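Local coordinates for protein triosephosphate isomerase (Trichomonas vaginalis, PDB 4O4V) that probably interconverts D-glyceraldehyde 3-phosphate and dihydroxyacetone phosphate in glycolysis and gluconeogenesis, working as a homodimer of TIM barrels, at residues V79-K83 with F114-M120; C125-H129 with F141-I146; I189-L193 with A202-I207. All blocks are in the same frame, centred on the assembly; numbering follows the deposited sequence. Where two conformers were deposited one is given.

Contact 1. Residues V79-K83 with F114-M120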
loop_
_atom_site.group_PDB
_atom_site.type_symbol
_atom_site.label_atom_id
_atom_site.label_comp_id
_atom_site.label_asym_id
_atom_site.label_seq_id
_atom_site.Cartn_x
_atom_site.Cartn_y
_atom_site.Cartn_z
ATOM N N VAL A 79 2.119 -9.693 5.398
ATOM C CA VAL A 79 1.329 -10.568 6.260
ATOM C C VAL A 79 1.789 -10.566 7.717
ATOM O O VAL A 79 0.963 -10.365 8.610
ATOM C CB VAL A 79 1.233 -11.977 5.673
ATOM C CG1 VAL A 79 0.675 -12.974 6.695
ATOM C CG2 VAL A 79 0.367 -11.968 4.402
ATOM N N PRO A 80 3.090 -10.761 7.996
ATOM C CA PRO A 80 3.472 -10.772 9.423
ATOM C C PRO A 80 3.145 -9.460 10.144
ATOM O O PRO A 80 2.846 -9.470 11.331
ATOM C CB PRO A 80 4.984 -11.024 9.382
ATOM C CG PRO A 80 5.235 -11.682 8.018
ATOM C CD PRO A 80 4.212 -11.145 7.114
ATOM N N MET A 81 3.233 -8.330 9.445
ATOM C CA MET A 81 2.971 -7.043 10.092
ATOM C C MET A 81 1.514 -6.989 10.535
ATOM O O MET A 81 1.196 -6.575 11.651
ATOM C CB MET A 81 3.252 -5.896 9.142
ATOM C CG MET A 81 4.668 -5.783 8.624
ATOM S SD MET A 81 4.751 -4.474 7.384
ATOM C CE MET A 81 6.429 -4.720 6.772
ATOM N N ILE A 82 0.619 -7.374 9.642
ATOM C CA ILE A 82 -0.811 -7.391 9.904
ATOM C C ILE A 82 -1.127 -8.382 11.018
ATOM O O ILE A 82 -1.864 -8.063 11.957
ATOM C CB ILE A 82 -1.554 -7.710 8.597
ATOM C CG1 ILE A 82 -1.372 -6.565 7.581
ATOM C CG2 ILE A 82 -3.027 -7.996 8.841
ATOM C CD1 ILE A 82 -1.588 -7.030 6.153
ATOM N N LYS A 83 -0.563 -9.573 10.940
ATOM C CA LYS A 83 -0.802 -10.589 11.955
ATOM C C LYS A 83 -0.301 -10.138 13.317
ATOM O O LYS A 83 -0.844 -10.575 14.345
ATOM C CB LYS A 83 -0.145 -11.904 11.574
ATOM C CG LYS A 83 -0.775 -12.602 10.395
ATOM C CD LYS A 83 -0.164 -13.969 10.215
ATOM C CE LYS A 83 -0.664 -14.954 11.297
ATOM N NZ LYS A 83 -2.124 -15.224 11.257
ATOM N N PHE A 114 0.846 -17.316 -0.218
ATOM C CA PHE A 114 1.649 -16.805 0.886
ATOM C C PHE A 114 0.776 -16.452 2.080
ATOM O O PHE A 114 1.102 -16.807 3.217
ATOM C CB PHE A 114 2.476 -15.602 0.443
ATOM C CG PHE A 114 3.383 -15.102 1.508
ATOM C CD1 PHE A 114 4.517 -15.780 1.812
ATOM C CD2 PHE A 114 3.074 -13.945 2.229
ATOM C CE1 PHE A 114 5.346 -15.349 2.832
ATOM C CE2 PHE A 114 3.907 -13.519 3.226
ATOM C CZ PHE A 114 5.025 -14.221 3.526
ATOM N N ALA A 115 -0.356 -15.798 1.833
ATOM C CA ALA A 115 -1.246 -15.427 2.936
ATOM C C ALA A 115 -1.766 -16.682 3.667
ATOM O O ALA A 115 -1.699 -16.776 4.907
ATOM C CB ALA A 115 -2.387 -14.586 2.432
ATOM N N LEU A 116 -2.270 -17.644 2.900
ATOM C CA LEU A 116 -2.858 -18.858 3.490
ATOM C C LEU A 116 -1.814 -19.674 4.226
ATOM O O LEU A 116 -2.077 -20.158 5.345
ATOM C CB LEU A 116 -3.557 -19.687 2.426
ATOM C CG LEU A 116 -4.838 -19.057 1.890
ATOM C CD1 LEU A 116 -5.243 -19.707 0.600
ATOM C CD2 LEU A 116 -5.966 -19.089 2.915
ATOM N N GLU A 117 -0.619 -19.828 3.651
ATOM C CA GLU A 117 0.369 -20.660 4.315
ATOM C C GLU A 117 0.891 -19.995 5.569
ATOM O O GLU A 117 1.465 -20.679 6.431
ATOM C CB GLU A 117 1.455 -21.129 3.332
ATOM C CG GLU A 117 2.417 -20.118 2.987
ATOM C CD GLU A 117 3.234 -20.436 1.723
ATOM O OE1 GLU A 117 3.038 -21.484 1.070
ATOM O OE2 GLU A 117 4.072 -19.590 1.376
ATOM N N ASN A 118 0.669 -18.695 5.734
ATOM C CA ASN A 118 1.066 -17.953 6.930
ATOM C C ASN A 118 -0.099 -17.642 7.866
ATOM O O ASN A 118 -0.004 -16.769 8.717
ATOM C CB ASN A 118 1.814 -16.673 6.534
ATOM C CG ASN A 118 3.221 -16.954 6.089
ATOM O OD1 ASN A 118 4.135 -16.975 6.928
ATOM N ND2 ASN A 118 3.430 -17.221 4.815
ATOM N N GLY A 119 -1.199 -18.363 7.703
ATOM C CA GLY A 119 -2.289 -18.341 8.664
ATOM C C GLY A 119 -3.337 -17.253 8.504
ATOM O O GLY A 119 -4.104 -17.024 9.429
ATOM N N MET A 120 -3.359 -16.573 7.355
ATOM C CA MET A 120 -4.425 -15.655 6.988
ATOM C C MET A 120 -5.593 -16.395 6.417
ATOM O O MET A 120 -5.504 -17.519 5.927
ATOM C CB MET A 120 -3.965 -14.690 5.921
ATOM C CG MET A 120 -2.805 -13.868 6.350
ATOM S SD MET A 120 -3.154 -12.742 7.707
ATOM C CE MET A 120 -4.304 -11.558 7.023
#
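Val79 and Ala115 mark the closest backbone approach of two helical pieces, their CA atoms 6.4 Å apart. The first piece, 79-83, is one short helix; the second is the last turn of helix 105-117 and the turn that follows it. That helix ends in a Schellman motif: Met120 N bonds back to Ala115 O and Gly119 N to Leu116 O, with Gly119 as the C-prime residue, its positive phi (86°) being easy for glycine. Asn118, the first residue out of helical geometry, folds its amide back, so that ND2 donates to Phe114 O at 2.9 Å and also lies over one face of the Phe114 ring, offset toward its rim.

Val79 is the centre of the packing. Its branched CB lets two methyls serve different neighbours: Val79 CG1, anti to the backbone N (chi1 168°), reaches Met120 CG at 3.6 Å and the CB of Asn118, while CG2 lies by Ala115 and, together with CB, beside the CE2 corner of the Phe114 ring. In the TIM barrel this joins the end of a helix that leads into strand 121-126 to helix 79-83, which lies earlier in the chain, before strand 89-92, and also packs on the second subunit: Ile82 touches Ile45 of that subunit and Met81 its Pro14. In the conformer described, Met120 bends at chi2 and chi3, with Met120 SD 3.6 Å from Lys83 CG; CE reaches Ile82 CG2, the two side chains crossing at about a right angle. Lysine suits the more open margin: its aliphatic chain runs along the thioether and passes Asn118 O, Lys83 CD being 3.2 Å from that oxygen, and then bends so that Lys83 NZ makes a weak hydrogen bond of 3.2 Å to Gly119 O.

Contact 2. Residues C125-H129 with F141-I146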
loop_
_atom_site.group_PDB
_atom_site.type_symbol
_atom_site.label_atom_id
_atom_site.label_comp_id
_atom_site.label_asym_id
_atom_site.label_seq_id
_atom_site.Cartn_x
_atom_site.Cartn_y
_atom_site.Cartn_z
ATOM N N CYS A 125 -11.135 -11.999 -4.966
ATOM C CA CYS A 125 -12.102 -11.403 -5.870
ATOM C C CYS A 125 -11.837 -11.751 -7.314
ATOM O O CYS A 125 -10.694 -11.866 -7.736
ATOM C CB CYS A 125 -12.044 -9.871 -5.709
ATOM S SG CYS A 125 -12.368 -9.243 -4.054
ATOM N N CYS A 126 -12.926 -11.889 -8.075
ATOM C CA CYS A 126 -12.876 -12.156 -9.503
ATOM C C CYS A 126 -14.052 -11.448 -10.162
ATOM O O CYS A 126 -14.894 -10.844 -9.457
ATOM C CB CYS A 126 -13.000 -13.661 -9.719
ATOM S SG CYS A 126 -14.595 -14.399 -9.256
ATOM N N GLY A 127 -14.097 -11.450 -11.496
ATOM C CA GLY A 127 -15.227 -10.882 -12.222
ATOM C C GLY A 127 -14.822 -10.374 -13.586
ATOM O O GLY A 127 -13.691 -9.941 -13.791
ATOM N N GLU A 128 -15.782 -10.427 -14.524
ATOM C CA GLU A 128 -15.531 -10.048 -15.910
ATOM C C GLU A 128 -15.951 -8.623 -16.239
ATOM O O GLU A 128 -16.807 -8.024 -15.596
ATOM C CB GLU A 128 -16.210 -11.032 -16.867
ATOM C CG GLU A 128 -17.644 -10.733 -17.240
ATOM C CD GLU A 128 -18.695 -11.014 -16.195
ATOM O OE1 GLU A 128 -18.354 -11.310 -15.005
ATOM O OE2 GLU A 128 -19.894 -10.940 -16.544
ATOM N N HIS A 129 -15.331 -8.112 -17.290
ATOM C CA HIS A 129 -15.579 -6.778 -17.827
ATOM C C HIS A 129 -16.652 -6.822 -18.903
ATOM O O HIS A 129 -17.129 -7.880 -19.332
ATOM C CB HIS A 129 -14.301 -6.211 -18.423
ATOM C CG HIS A 129 -13.215 -6.033 -17.414
ATOM N ND1 HIS A 129 -12.457 -7.067 -16.921
ATOM C CD2 HIS A 129 -12.775 -4.919 -16.788
ATOM C CE1 HIS A 129 -11.608 -6.600 -16.016
ATOM N NE2 HIS A 129 -11.771 -5.298 -15.930
ATOM N N PHE A 141 -14.320 -16.355 -18.739
ATOM C CA PHE A 141 -13.376 -15.422 -18.170
ATOM C C PHE A 141 -13.200 -15.698 -16.664
ATOM O O PHE A 141 -12.084 -15.729 -16.150
ATOM C CB PHE A 141 -13.827 -13.978 -18.383
ATOM C CG PHE A 141 -12.840 -12.976 -17.899
ATOM C CD1 PHE A 141 -11.807 -12.557 -18.737
ATOM C CD2 PHE A 141 -12.894 -12.468 -16.606
ATOM C CE1 PHE A 141 -10.869 -11.655 -18.285
ATOM C CE2 PHE A 141 -11.965 -11.558 -16.153
ATOM C CZ PHE A 141 -10.942 -11.141 -16.998
ATOM N N VAL A 142 -14.316 -15.838 -15.947
ATOM C CA VAL A 142 -14.271 -16.080 -14.506
ATOM C C VAL A 142 -13.640 -17.439 -14.223
ATOM O O VAL A 142 -12.823 -17.576 -13.296
ATOM C CB VAL A 142 -15.656 -15.914 -13.908
ATOM C CG1 VAL A 142 -15.698 -16.432 -12.481
ATOM C CG2 VAL A 142 -16.112 -14.470 -13.976
ATOM N N SER A 143 -13.919 -18.434 -15.042
ATOM C CA SER A 143 -13.277 -19.733 -14.844
ATOM C C SER A 143 -11.762 -19.633 -14.956
ATOM O O SER A 143 -11.043 -20.243 -14.159
ATOM C CB SER A 143 -13.810 -20.781 -15.815
ATOM O OG SER A 143 -13.347 -22.090 -15.471
ATOM N N ALA A 144 -11.238 -18.906 -15.924
ATOM C CA ALA A 144 -9.799 -18.772 -16.037
ATOM C C ALA A 144 -9.221 -18.154 -14.770
ATOM O O ALA A 144 -8.157 -18.562 -14.313
ATOM C CB ALA A 144 -9.431 -17.934 -17.267
ATOM N N GLN A 145 -9.905 -17.153 -14.210
ATOM C CA GLN A 145 -9.426 -16.521 -12.984
ATOM C C GLN A 145 -9.427 -17.509 -11.817
ATOM O O GLN A 145 -8.469 -17.568 -11.028
ATOM C CB GLN A 145 -10.283 -15.315 -12.633
ATOM C CG GLN A 145 -10.180 -14.167 -13.626
ATOM C CD GLN A 145 -10.941 -12.958 -13.156
ATOM O OE1 GLN A 145 -12.132 -13.057 -12.813
ATOM N NE2 GLN A 145 -10.273 -11.821 -13.096
ATOM N N ILE A 146 -10.523 -18.233 -11.661
ATOM C CA ILE A 146 -10.638 -19.204 -10.557
ATOM C C ILE A 146 -9.650 -20.351 -10.748
ATOM O O ILE A 146 -9.061 -20.829 -9.777
ATOM C CB ILE A 146 -12.074 -19.699 -10.409
ATOM C CG1 ILE A 146 -13.028 -18.545 -10.050
ATOM C CG2 ILE A 146 -12.156 -20.866 -9.377
ATOM C CD1 ILE A 146 -12.832 -17.944 -8.694
HETATM O O HOH W 1 -11.550 -9.359 -12.120
#
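Gly127 is held by the amide of Gln145, directly at N and through a water at O. Gly127 N donates to Gln145 OE1 at 2.9 Å, in the carbonyl plane and on a lone pair, with an N-H...O angle of 164°. Gly127 O accepts from a water 2.8 Å away, and that water in turn accepts from Gln145 NE2. With donor and acceptor in use at once, the glutamine is fixed in its flip; its chain, extended beyond CG, spans from the helix to the backbone just past the strand. Glycine suits this place, since its backbone angles leave no room for a side chain beside the carbonyl before it.

Phe141 lies along the next peptide: with CG anti to the backbone N (chi1 -176°), Phe141 CD2 comes to 3.6 Å from Glu128 CB, and Phe141 CE2 to 3.3 Å from Gly127 O. The ring tip, CZ, meets the edge of the His129 imidazole, whose NE2 is bonded to Asp99. Glu128 OE1 passes Val142 CG2 and bonds Tyr165 OH, while OE2 forms a salt bridge to Arg133. On the strand side, the small, polarisable SG of Cys126 touches both Val142 CG1 and Ile146 CD1, each 4.0 Å away.

The contact thus ties the C-terminal end of strand 121-126 to helix 138-149, which comes after the short helix 130-134 on the outside of the barrel, with strand 161-165 and helix 179-197 packed alongside through Ile163, Tyr165 and Ile189.

Contact 3. Residues I189-L193 with A202-I207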
loop_
_atom_site.group_PDB
_atom_site.type_symbol
_atom_site.label_atom_id
_atom_site.label_comp_id
_atom_site.label_asym_id
_atom_site.label_seq_id
_atom_site.Cartn_x
_atom_site.Cartn_y
_atom_site.Cartn_z
ATOM N N ILE A 189 -19.448 -20.054 -10.339
ATOM C CA ILE A 189 -18.245 -20.263 -9.550
ATOM C C ILE A 189 -18.324 -21.561 -8.723
ATOM O O ILE A 189 -17.373 -22.318 -8.656
ATOM C CB ILE A 189 -17.981 -19.030 -8.659
ATOM C CG1 ILE A 189 -17.654 -17.801 -9.524
ATOM C CG2 ILE A 189 -16.847 -19.320 -7.685
ATOM C CD1 ILE A 189 -17.743 -16.497 -8.815
ATOM N N ARG A 190 -19.469 -21.783 -8.095
ATOM C CA ARG A 190 -19.620 -22.999 -7.298
ATOM C C ARG A 190 -19.448 -24.238 -8.156
ATOM O O ARG A 190 -18.808 -25.205 -7.720
ATOM C CB ARG A 190 -20.960 -23.034 -6.569
ATOM C CG ARG A 190 -20.971 -24.022 -5.398
ATOM C CD ARG A 190 -22.216 -24.006 -4.539
ATOM N NE ARG A 190 -22.536 -22.651 -4.089
ATOM C CZ ARG A 190 -21.894 -21.973 -3.137
ATOM N NH1 ARG A 190 -20.930 -22.480 -2.447
ATOM N NH2 ARG A 190 -22.258 -20.701 -2.901
ATOM N N ASP A 191 -19.980 -24.210 -9.369
ATOM C CA ASP A 191 -19.836 -25.363 -10.255
ATOM C C ASP A 191 -18.405 -25.559 -10.743
ATOM O O ASP A 191 -17.963 -26.701 -10.929
ATOM C CB ASP A 191 -20.803 -25.259 -11.418
ATOM C CG ASP A 191 -22.240 -25.528 -11.011
ATOM O OD1 ASP A 191 -22.486 -26.097 -9.914
ATOM O OD2 ASP A 191 -23.126 -25.172 -11.823
ATOM N N ILE A 192 -17.665 -24.484 -10.952
ATOM C CA ILE A 192 -16.249 -24.614 -11.279
ATOM C C ILE A 192 -15.513 -25.302 -10.114
ATOM O O ILE A 192 -14.712 -26.220 -10.313
ATOM C CB ILE A 192 -15.627 -23.243 -11.571
ATOM C CG1 ILE A 192 -16.176 -22.650 -12.874
ATOM C CG2 ILE A 192 -14.102 -23.346 -11.622
ATOM C CD1 ILE A 192 -16.073 -21.140 -12.960
ATOM N N LEU A 193 -15.742 -24.820 -8.897
ATOM C CA LEU A 193 -15.148 -25.471 -7.739
ATOM C C LEU A 193 -15.517 -26.944 -7.699
ATOM O O LEU A 193 -14.659 -27.806 -7.489
ATOM C CB LEU A 193 -15.580 -24.814 -6.426
ATOM C CG LEU A 193 -15.123 -23.374 -6.218
ATOM C CD1 LEU A 193 -15.690 -22.874 -4.900
ATOM C CD2 LEU A 193 -13.597 -23.266 -6.216
ATOM N N ALA A 202 -16.823 -27.336 -2.747
ATOM C CA ALA A 202 -17.804 -26.442 -3.335
ATOM C C ALA A 202 -18.931 -26.168 -2.367
ATOM O O ALA A 202 -19.489 -25.034 -2.363
ATOM C CB ALA A 202 -18.323 -27.035 -4.618
ATOM N N ASN A 203 -19.319 -27.153 -1.573
ATOM C CA ASN A 203 -20.434 -26.983 -0.658
ATOM C C ASN A 203 -20.099 -26.163 0.576
ATOM O O ASN A 203 -21.031 -25.721 1.266
ATOM C CB ASN A 203 -21.014 -28.340 -0.228
ATOM C CG ASN A 203 -21.935 -28.906 -1.272
ATOM O OD1 ASN A 203 -22.630 -28.158 -1.949
ATOM N ND2 ASN A 203 -21.903 -30.212 -1.469
ATOM N N LYS A 204 -18.824 -25.992 0.878
ATOM C CA LYS A 204 -18.445 -25.230 2.077
ATOM C C LYS A 204 -17.948 -23.825 1.787
ATOM O O LYS A 204 -18.006 -22.960 2.668
ATOM C CB LYS A 204 -17.441 -25.997 2.950
ATOM C CG LYS A 204 -16.078 -26.101 2.426
ATOM C CD LYS A 204 -15.220 -26.960 3.389
ATOM C CE LYS A 204 -13.750 -27.041 2.994
ATOM N NZ LYS A 204 -13.020 -27.970 3.927
ATOM N N VAL A 205 -17.432 -23.561 0.599
ATOM C CA VAL A 205 -16.873 -22.220 0.309
ATOM C C VAL A 205 -17.985 -21.190 0.152
ATOM O O VAL A 205 -18.917 -21.355 -0.648
ATOM C CB VAL A 205 -15.972 -22.276 -0.952
ATOM C CG1 VAL A 205 -15.505 -20.887 -1.387
ATOM C CG2 VAL A 205 -14.763 -23.127 -0.675
ATOM N N ARG A 206 -17.867 -20.098 0.907
ATOM C CA ARG A 206 -18.767 -18.971 0.725
ATOM C C ARG A 206 -18.359 -18.192 -0.521
ATOM O O ARG A 206 -17.193 -17.822 -0.717
ATOM C CB ARG A 206 -18.770 -18.043 1.942
ATOM C CG ARG A 206 -19.624 -18.505 3.119
ATOM C CD ARG A 206 -18.989 -19.573 3.976
ATOM N NE ARG A 206 -17.721 -19.157 4.596
ATOM C CZ ARG A 206 -17.620 -18.416 5.696
ATOM N NH1 ARG A 206 -18.702 -18.000 6.353
ATOM N NH2 ARG A 206 -16.418 -18.144 6.190
ATOM N N ILE A 207 -19.379 -17.937 -1.331
ATOM C CA ILE A 207 -19.272 -17.148 -2.553
ATOM C C ILE A 207 -20.142 -15.913 -2.379
ATOM O O ILE A 207 -21.348 -16.005 -2.128
ATOM C CB ILE A 207 -19.656 -17.949 -3.801
ATOM C CG1 ILE A 207 -18.804 -19.223 -3.884
ATOM C CG2 ILE A 207 -19.469 -17.079 -5.065
ATOM C CD1 ILE A 207 -19.259 -20.198 -4.954
#
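Arg190 NH1 donates to two main-chain oxygens, Ala202 O and Val205 O, each 2.9 Å away. Both acceptors lie at the guanidinium edge, near its plane, and both carbonyls point almost straight at the nitrogen, with C=O...N angles of 176° and 165°. The rest of the group is held by acids outside the two segments, NE by Asp226 and NH2 by Asp228, so that four partners fix the plane. Asp228 also accepts from Ile207 N.

The arginine reaches this site because CG stands anti to the backbone N (chi1 -161°) and the chain then turns at chi3, passing Ala202 O on the way. Ile207 CD1 sits over one face of the guanidinium, offset toward the rim and 3.7 Å from Arg190 CZ; the same methyl lies 3.7 Å from Ile189 CG2. Further round, Leu193 CD1 meets Val205 CB at 4.0 Å, the two side chains crossing at about a right angle. Ala202, small enough for helix 199-204 to press close, sets its CB 3.6 Å from Arg190 O and against Leu193 CB.

A buried arginine in such company is probably kept charged by its two carboxylates, which would also offset the like charge of nearby Arg2, while NH1 satisfies two carbonyls where the chain leaves helix 199-204 for strand 207-209. One long polar side chain thus probably helps set the course of residues 202-207, with Ile207, Leu193 and Val205 packed beside it.

In the fold
All three contacts belong to one TIM barrel but differ in place and chemistry. Contacts 2 and 3 are buried neighbours where helices meet the barrel strands, their centres 14 Å apart, and they touch: Val142 and Cys126 of contact 2 pack on Ile189 of contact 3, and Ser143 and Ile146 on Ile192. Contact 1 lies 24 and 23 Å from them, centre to centre, is only partly buried and alone adjoins the second subunit. Yet it shares a chain path with contact 2, since helix 105-117 leads into strand 121-126. Apolar packing with one weak bond joins contact 1, a glutamine amide and a water contact 2, an arginine bonded to carbonyls and to two aspartates contact 3.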